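Local coordinates for protein endosialidase (Enterobacteria phage phi92, PDB 4HIZ) that cleaves sialic acid polymers, hydrolysing alpha-2,8 and alpha-2,9 linkages of polysialic acid as a phage enzyme built round a sialidase-fold beta-propeller, at residues 107-112 against 145-150; 112-117 against 130-135; 159-164 against 290-295. One frame throughout, in Å; residues are numbered along the deposited sequence.

Contact 1. Residues 107-112 against 145-150. With FRU (beta-D-fructofuranose), chain G; EDO (1,2-ethanediol), chain P.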
# COMPACT_ATOMS: atom_id res chain seq x y z
N HIS A 107 17.70 -1.55 -19.81
CA HIS A 107 19.13 -1.82 -19.72
C HIS A 107 19.88 -0.62 -20.24
O HIS A 107 20.37 -0.61 -21.35
CB HIS A 107 19.49 -3.11 -20.49
CG HIS A 107 19.04 -4.35 -19.78
ND1 HIS A 107 19.87 -5.42 -19.54
CD2 HIS A 107 17.84 -4.67 -19.23
CE1 HIS A 107 19.20 -6.35 -18.86
NE2 HIS A 107 17.96 -5.92 -18.68
N GLY A 108 19.93 0.41 -19.41
CA GLY A 108 20.54 1.67 -19.76
C GLY A 108 20.31 2.59 -18.58
O GLY A 108 19.63 2.20 -17.60
N VAL A 109 20.86 3.81 -18.63
CA VAL A 109 20.73 4.68 -17.45
C VAL A 109 19.62 5.73 -17.56
O VAL A 109 19.57 6.67 -16.76
CB VAL A 109 22.09 5.34 -17.07
CG1 VAL A 109 23.07 4.25 -16.61
CG2 VAL A 109 22.71 6.16 -18.28
N GLN A 110 18.76 5.60 -18.58
CA GLN A 110 17.61 6.50 -18.69
C GLN A 110 16.80 6.49 -17.37
O GLN A 110 16.43 5.40 -16.87
CB GLN A 110 16.65 6.03 -19.79
CG GLN A 110 17.08 6.47 -21.19
CD GLN A 110 18.25 5.66 -21.74
OE1 GLN A 110 18.65 4.63 -21.19
NE2 GLN A 110 18.78 6.11 -22.88
N ASN A 111 16.52 7.68 -16.84
CA ASN A 111 15.64 7.85 -15.65
C ASN A 111 16.05 7.04 -14.43
O ASN A 111 15.24 6.82 -13.52
CB ASN A 111 14.20 7.49 -16.04
CG ASN A 111 13.57 8.56 -16.92
OD1 ASN A 111 13.68 9.75 -16.62
ND2 ASN A 111 12.97 8.16 -18.02
N LEU A 112 17.30 6.63 -14.38
CA LEU A 112 17.72 5.63 -13.39
C LEU A 112 18.26 6.25 -12.08
O LEU A 112 18.99 7.25 -12.11
CB LEU A 112 18.79 4.72 -14.03
CG LEU A 112 19.40 3.59 -13.20
CD1 LEU A 112 19.80 2.48 -14.17
CD2 LEU A 112 20.64 4.07 -12.42
N ASN A 145 24.04 9.83 -17.08
CA ASN A 145 23.40 9.59 -15.77
C ASN A 145 24.24 8.59 -14.96
O ASN A 145 25.17 7.95 -15.49
CB ASN A 145 21.94 9.10 -15.94
CG ASN A 145 21.14 9.19 -14.64
OD1 ASN A 145 21.43 10.01 -13.76
ND2 ASN A 145 20.14 8.35 -14.54
N TYR A 146 23.88 8.42 -13.68
CA TYR A 146 24.68 7.59 -12.80
C TYR A 146 24.42 6.08 -12.96
O TYR A 146 23.43 5.68 -13.59
CB TYR A 146 24.43 8.01 -11.38
CG TYR A 146 24.92 9.39 -11.01
CD1 TYR A 146 26.28 9.75 -11.17
CD2 TYR A 146 24.04 10.33 -10.48
CE1 TYR A 146 26.73 11.00 -10.78
CE2 TYR A 146 24.48 11.60 -10.08
CZ TYR A 146 25.83 11.93 -10.22
OH TYR A 146 26.27 13.17 -9.82
N HIS A 147 25.30 5.25 -12.38
CA HIS A 147 25.23 3.80 -12.49
C HIS A 147 26.20 3.25 -11.43
O HIS A 147 27.19 3.89 -11.09
CB HIS A 147 25.73 3.43 -13.91
CG HIS A 147 25.73 1.97 -14.23
ND1 HIS A 147 26.82 1.15 -14.02
CD2 HIS A 147 24.79 1.21 -14.85
CE1 HIS A 147 26.53 -0.07 -14.46
NE2 HIS A 147 25.31 -0.06 -14.96
N CYS A 148 25.91 2.08 -10.87
CA CYS A 148 26.81 1.53 -9.88
C CYS A 148 26.68 0.03 -9.79
O CYS A 148 25.55 -0.49 -9.69
CB CYS A 148 26.49 2.15 -8.49
SG CYS A 148 27.55 1.53 -7.12
N MET A 149 27.81 -0.67 -9.81
CA MET A 149 27.87 -2.09 -9.50
C MET A 149 28.92 -2.43 -8.42
O MET A 149 29.19 -3.61 -8.17
CB MET A 149 28.10 -2.93 -10.76
CG MET A 149 26.88 -2.90 -11.72
SD MET A 149 27.25 -3.88 -13.17
CE MET A 149 25.63 -3.83 -13.96
N SER A 150 29.51 -1.41 -7.79
CA SER A 150 30.50 -1.68 -6.74
C SER A 150 30.15 -0.79 -5.56
O SER A 150 30.17 0.45 -5.69
CB SER A 150 31.91 -1.31 -7.25
OG SER A 150 32.85 -1.57 -6.21
C1 FRU G . 29.54 17.42 -12.14
C2 FRU G . 29.60 16.57 -10.95
C3 FRU G . 29.66 15.14 -10.98
C4 FRU G . 29.49 14.75 -9.56
C5 FRU G . 28.60 15.85 -9.06
C6 FRU G . 28.55 16.03 -7.54
O1 FRU G . 28.16 17.34 -12.44
O2 FRU G . 31.05 16.75 -10.68
O3 FRU G . 30.76 14.52 -11.69
O4 FRU G . 28.85 13.43 -9.47
O5 FRU G . 29.07 17.07 -9.69
O6 FRU G . 29.76 16.55 -7.10
C1 EDO P . 22.93 -2.02 -16.11
O1 EDO P . 24.24 -1.93 -16.68
C2 EDO P . 21.98 -1.29 -17.04
O2 EDO P . 22.26 -1.80 -18.35
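Asn145 reaches from the start of strand 144-154 into the turn formed by Val109 to Leu112, and its side chain can be followed atom by atom. CB packs on Val109 CG2 at 3.8 Å. CG stands anti to the backbone N, which turns the amide toward the turn's two carbonyls and lets ND2 use both of its hydrogens there. One goes to Val109 O at 2.8 Å, in the amide plane and almost straight (174° at the hydrogen). The other goes to Leu112 O at 2.9 Å, meeting a lone pair in the carbonyl plane but bent to 143°, since Leu112 O lies 22° out of the amide plane of Asn145. Val109 O thus accepts twice, since Leu112 N also bonds to it in closing the turn. On the other branch OD1 takes the N-H of His136 and, weakly, that of Tyr146. Val109 CG1 and Leu112 CD2 close over Tyr146 O, each at 3.4 Å, a buried carbonyl oxygen with no polar partner in the model; CG1 also packs on His147 CB. Farther along the strand, Tyr146 OH is 2.6 Å from O4 of a bound fructose, which also bonds to Glu176 and Asp138, while His147 NE2 shares a hydrogen bond with an ethanediol, probably from the crystallisation liquor. The geometry is that of a type II beta turn whose Val109 and Leu112 carbonyls are both bound by one asparagine amide, beside the glycan pocket of the propeller domain.

Contact 2. Residues 112-117 against 130-135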
# COMPACT_ATOMS: atom_id res chain seq x y z
N LEU A 112 17.30 6.63 -14.38
CA LEU A 112 17.72 5.63 -13.39
C LEU A 112 18.26 6.25 -12.08
O LEU A 112 18.99 7.25 -12.11
CB LEU A 112 18.79 4.72 -14.03
CG LEU A 112 19.40 3.59 -13.20
CD1 LEU A 112 19.80 2.48 -14.17
CD2 LEU A 112 20.64 4.07 -12.42
N HIS A 113 17.90 5.65 -10.93
CA HIS A 113 18.56 5.96 -9.65
C HIS A 113 19.32 4.75 -9.13
O HIS A 113 18.82 3.61 -9.20
CB HIS A 113 17.47 6.29 -8.58
CG HIS A 113 16.77 7.59 -8.81
ND1 HIS A 113 17.29 8.80 -8.38
CD2 HIS A 113 15.58 7.87 -9.39
CE1 HIS A 113 16.43 9.77 -8.67
NE2 HIS A 113 15.39 9.24 -9.28
N VAL A 114 20.51 4.98 -8.54
CA VAL A 114 21.10 3.95 -7.67
C VAL A 114 20.29 3.98 -6.38
O VAL A 114 19.97 5.05 -5.90
CB VAL A 114 22.58 4.26 -7.41
CG1 VAL A 114 23.20 3.19 -6.51
CG2 VAL A 114 23.33 4.33 -8.78
N ALA A 115 19.90 2.83 -5.86
CA ALA A 115 18.94 2.81 -4.75
C ALA A 115 19.25 1.66 -3.83
O ALA A 115 20.10 0.83 -4.13
CB ALA A 115 17.53 2.58 -5.37
N TRP A 116 18.56 1.55 -2.70
CA TRP A 116 18.61 0.28 -1.99
C TRP A 116 17.27 0.00 -1.34
O TRP A 116 16.44 0.91 -1.18
CB TRP A 116 19.74 0.21 -0.94
CG TRP A 116 19.73 1.25 0.20
CD1 TRP A 116 18.64 1.82 0.84
CD2 TRP A 116 20.89 1.78 0.85
NE1 TRP A 116 19.07 2.67 1.85
CE2 TRP A 116 20.45 2.69 1.85
CE3 TRP A 116 22.27 1.59 0.65
CZ2 TRP A 116 21.35 3.38 2.66
CZ3 TRP A 116 23.16 2.29 1.46
CH2 TRP A 116 22.70 3.17 2.44
N VAL A 117 17.07 -1.27 -1.02
CA VAL A 117 16.06 -1.64 -0.01
C VAL A 117 16.80 -2.36 1.11
O VAL A 117 17.94 -2.86 0.92
CB VAL A 117 14.90 -2.55 -0.57
CG1 VAL A 117 14.03 -1.76 -1.58
CG2 VAL A 117 15.47 -3.85 -1.20
N GLU A 130 15.00 3.41 -1.45
CA GLU A 130 15.53 4.75 -1.18
C GLU A 130 16.52 5.06 -2.28
O GLU A 130 17.43 4.26 -2.54
CB GLU A 130 16.24 4.82 0.18
CG GLU A 130 16.90 6.18 0.41
CD GLU A 130 17.62 6.30 1.74
OE1 GLU A 130 17.64 5.34 2.55
OE2 GLU A 130 18.17 7.40 1.94
N TRP A 131 16.34 6.21 -2.90
CA TRP A 131 17.28 6.67 -3.92
C TRP A 131 18.52 7.21 -3.23
O TRP A 131 18.45 8.06 -2.33
CB TRP A 131 16.65 7.76 -4.78
CG TRP A 131 15.48 7.25 -5.63
CD1 TRP A 131 15.25 5.96 -6.04
CD2 TRP A 131 14.40 8.04 -6.12
NE1 TRP A 131 14.06 5.91 -6.79
CE2 TRP A 131 13.54 7.17 -6.87
CE3 TRP A 131 14.07 9.40 -6.03
CZ2 TRP A 131 12.37 7.62 -7.47
CZ3 TRP A 131 12.90 9.86 -6.67
CH2 TRP A 131 12.06 8.97 -7.36
N LEU A 132 19.68 6.72 -3.68
CA LEU A 132 20.97 7.12 -3.11
C LEU A 132 21.62 8.16 -4.00
O LEU A 132 22.30 9.05 -3.50
CB LEU A 132 21.89 5.91 -3.02
CG LEU A 132 21.32 4.83 -2.08
CD1 LEU A 132 22.13 3.53 -2.28
CD2 LEU A 132 21.31 5.28 -0.59
N THR A 133 21.47 8.03 -5.32
CA THR A 133 21.92 9.08 -6.22
C THR A 133 20.70 9.83 -6.74
O THR A 133 19.66 9.21 -6.96
CB THR A 133 22.72 8.51 -7.44
OG1 THR A 133 21.93 7.54 -8.17
CG2 THR A 133 23.95 7.77 -6.96
N PRO A 134 20.82 11.14 -6.94
CA PRO A 134 19.73 11.85 -7.63
C PRO A 134 19.89 11.60 -9.12
O PRO A 134 20.90 10.99 -9.53
CB PRO A 134 20.07 13.31 -7.38
CG PRO A 134 21.59 13.31 -7.40
CD PRO A 134 22.00 12.00 -6.73
N ILE A 135 18.93 12.02 -9.94
CA ILE A 135 19.19 12.05 -11.37
C ILE A 135 20.40 12.98 -11.57
O ILE A 135 20.52 13.99 -10.88
CB ILE A 135 17.97 12.58 -12.15
CG1 ILE A 135 16.76 11.65 -11.93
CG2 ILE A 135 18.30 12.71 -13.65
CD1 ILE A 135 17.03 10.21 -12.41
O HOH W 1 20.97 8.47 -10.50
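His113 and Trp131 stack face to face: the imidazole and the five-membered indole ring have centroids 3.6 Å apart and planes inclined by 6°. Ile135 CD1 covers the other imidazole face as a CH-pi contact, 3.9 Å from the centroid of the His113 ring. A second CH-pi contact sets Leu132 CD2 over the six-membered ring of Trp116, 3.6 Å from its centroid and only 9° off the normal. Among the polar bonds, His113 ND1 donates in its ring plane to Thr133 O (2.8 Å, 174°), fixing the rotation of the sandwiched ring. Thr133 OG1 receives Val114 N at 3.0 Å, and a water links it to Leu112 O and Pro134 O. Trp116 NE1 meets Glu130 OE1 from above the carboxylate plane at 3.1 Å; OE2 of that glutamate serves Trp267. Backbone pairing is antiparallel, Trp116 with Glu130 hydrogen-bonded and Ala115 with Trp131 non-hydrogen-bonded, and Leu132 N adds a 2.8 Å bond to Val114 O. Strand 113-119 of this hairpin pairs on its other edge with 96-104, Val114 and Leu132 pack against strand 144-154, and His578 of a second subunit meets the His113 ring.

Contact 3. Residues 159-164 against 290-295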
# COMPACT_ATOMS: atom_id res chain seq x y z
N TYR A 159 31.29 3.08 0.92
CA TYR A 159 32.04 3.42 -0.28
C TYR A 159 31.28 2.92 -1.49
O TYR A 159 30.74 1.83 -1.46
CB TYR A 159 33.44 2.77 -0.24
CG TYR A 159 34.41 3.57 0.58
CD1 TYR A 159 35.11 4.66 0.02
CD2 TYR A 159 34.61 3.28 1.94
CE1 TYR A 159 35.99 5.44 0.82
CE2 TYR A 159 35.50 4.05 2.74
CZ TYR A 159 36.16 5.12 2.18
OH TYR A 159 37.01 5.87 2.94
N ALA A 160 31.27 3.70 -2.56
CA ALA A 160 30.63 3.25 -3.78
C ALA A 160 31.40 3.82 -4.97
O ALA A 160 31.84 4.98 -4.93
CB ALA A 160 29.15 3.71 -3.83
N VAL A 161 31.53 3.05 -6.05
CA VAL A 161 32.06 3.64 -7.26
C VAL A 161 30.84 4.04 -8.08
O VAL A 161 30.15 3.19 -8.65
CB VAL A 161 32.96 2.69 -8.09
CG1 VAL A 161 33.48 3.42 -9.36
CG2 VAL A 161 34.13 2.22 -7.23
N ILE A 162 30.57 5.34 -8.08
CA ILE A 162 29.43 5.89 -8.78
C ILE A 162 29.91 6.33 -10.15
O ILE A 162 30.75 7.23 -10.30
CB ILE A 162 28.80 7.07 -8.04
CG1 ILE A 162 28.28 6.61 -6.67
CG2 ILE A 162 27.71 7.69 -8.89
CD1 ILE A 162 27.21 5.45 -6.73
N GLU A 163 29.41 5.63 -11.16
CA GLU A 163 29.82 5.85 -12.54
C GLU A 163 28.91 6.86 -13.21
O GLU A 163 27.71 6.91 -12.93
CB GLU A 163 29.70 4.52 -13.28
CG GLU A 163 30.73 3.46 -12.81
CD GLU A 163 30.59 2.15 -13.54
OE1 GLU A 163 29.52 1.90 -14.17
OE2 GLU A 163 31.55 1.34 -13.45
N THR A 164 29.47 7.61 -14.16
CA THR A 164 28.68 8.48 -15.02
C THR A 164 28.74 7.87 -16.42
O THR A 164 29.84 7.70 -16.97
CB THR A 164 29.25 9.91 -15.04
OG1 THR A 164 29.11 10.51 -13.76
CG2 THR A 164 28.52 10.78 -16.05
N THR A 290 35.07 -1.04 -18.82
CA THR A 290 33.68 -1.24 -19.25
C THR A 290 32.78 -1.08 -18.03
O THR A 290 31.79 -0.35 -18.07
CB THR A 290 33.52 -2.63 -19.86
OG1 THR A 290 34.33 -2.71 -21.03
CG2 THR A 290 32.08 -2.88 -20.30
N GLU A 291 33.14 -1.78 -16.96
CA GLU A 291 32.36 -1.72 -15.71
C GLU A 291 33.27 -1.89 -14.53
O GLU A 291 34.20 -2.69 -14.59
CB GLU A 291 31.28 -2.84 -15.61
CG GLU A 291 30.11 -2.67 -16.55
CD GLU A 291 29.19 -3.89 -16.60
OE1 GLU A 291 29.64 -4.99 -16.26
OE2 GLU A 291 28.00 -3.76 -16.96
N THR A 292 32.99 -1.14 -13.46
CA THR A 292 33.47 -1.48 -12.12
C THR A 292 32.36 -2.29 -11.42
O THR A 292 31.15 -2.02 -11.61
CB THR A 292 33.83 -0.24 -11.29
OG1 THR A 292 32.73 0.66 -11.18
CG2 THR A 292 35.02 0.55 -11.95
N HIS A 293 32.78 -3.27 -10.63
CA HIS A 293 31.84 -4.32 -10.22
C HIS A 293 32.42 -5.08 -9.05
O HIS A 293 33.57 -5.56 -9.13
CB HIS A 293 31.60 -5.26 -11.42
CG HIS A 293 30.71 -6.44 -11.14
ND1 HIS A 293 31.20 -7.64 -10.64
CD2 HIS A 293 29.38 -6.63 -11.33
CE1 HIS A 293 30.20 -8.52 -10.56
NE2 HIS A 293 29.10 -7.93 -10.98
N SER A 294 31.66 -5.16 -7.94
CA SER A 294 32.08 -5.90 -6.74
C SER A 294 33.05 -5.07 -5.88
O SER A 294 33.74 -4.15 -6.37
CB SER A 294 32.66 -7.29 -7.08
OG SER A 294 32.58 -8.18 -5.97
N PHE A 295 33.11 -5.43 -4.61
CA PHE A 295 33.85 -4.64 -3.63
C PHE A 295 34.24 -5.59 -2.52
O PHE A 295 33.42 -6.39 -2.05
CB PHE A 295 32.92 -3.54 -3.06
CG PHE A 295 33.55 -2.70 -1.99
CD1 PHE A 295 33.43 -3.06 -0.66
CD2 PHE A 295 34.24 -1.53 -2.33
CE1 PHE A 295 33.99 -2.25 0.37
CE2 PHE A 295 34.81 -0.72 -1.33
CZ PHE A 295 34.68 -1.09 0.02
O HOH W 2 30.27 0.76 -9.90
O HOH W 3 29.43 -0.81 -13.52
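Glu163 OE2 is gripped twice by Thr292, whose hydroxyl OG1 donates to it at 2.6 Å and whose backbone N donates at 2.9 Å with an angle of 167° at the hydrogen. This pair of bonds joins two sheets of the beta-propeller: strand 157-166 belongs to one four-stranded antiparallel sheet and strand 291-297 is the outermost strand of another. The short strand axes run at 164° to each other and approach no closer than 8.4 Å, so the sheets face each other through side chains and water, with no backbone pairing between these strands. The two donors come from different directions. The amide N-H arrives nearly along the C-O axis of OE2, whereas the hydroxyl stands above the carboxylate plane, 39° out of it. Thr292 can offer both because OG1 sits between its own backbone N and carbonyl carbon, close enough to that N for both to reach the one oxygen. The other oxygen, Glu163 OE1, is held by Arg165 in a salt bridge and by His147, so both carboxylate oxygens have partners. One water donates to Val161 O and Thr292 OG1; a second spans Glu163 OE1 and Thr292 O. Val161 CG1 packs against Thr292 OG1 at 3.4 Å, and apolar packing follows at the far end, where Tyr159 CB rests against Phe295 CE2 at 3.9 Å.

How the contacts relate
Strand 144-154 relates all three contacts. Contacts 1 and 2 have centres 9 Å apart and share Leu112, contact 2 being nested in the chain loop that contact 1 closes; Tyr146 CD2 lies 3.3 Å from Pro134 O. Contact 3, centred about 11 Å from contact 1, continues through the neighbouring strand 157-166. There His147 ND1 and Glu163 OE1 are 2.8 Å apart, and Ser150 OG probably bonds Ser294 O at 2.7 Å. Contacts 2 and 3 barely meet, through Thr133 CG2 and Ile162 CD1 at 4.0 Å. Tyr146 lines the glycan pocket, and the side chain of Pro134 lies about 7 Å from the fructose, whereas contact 3 lies between two propeller sheets, farther from the chain centre.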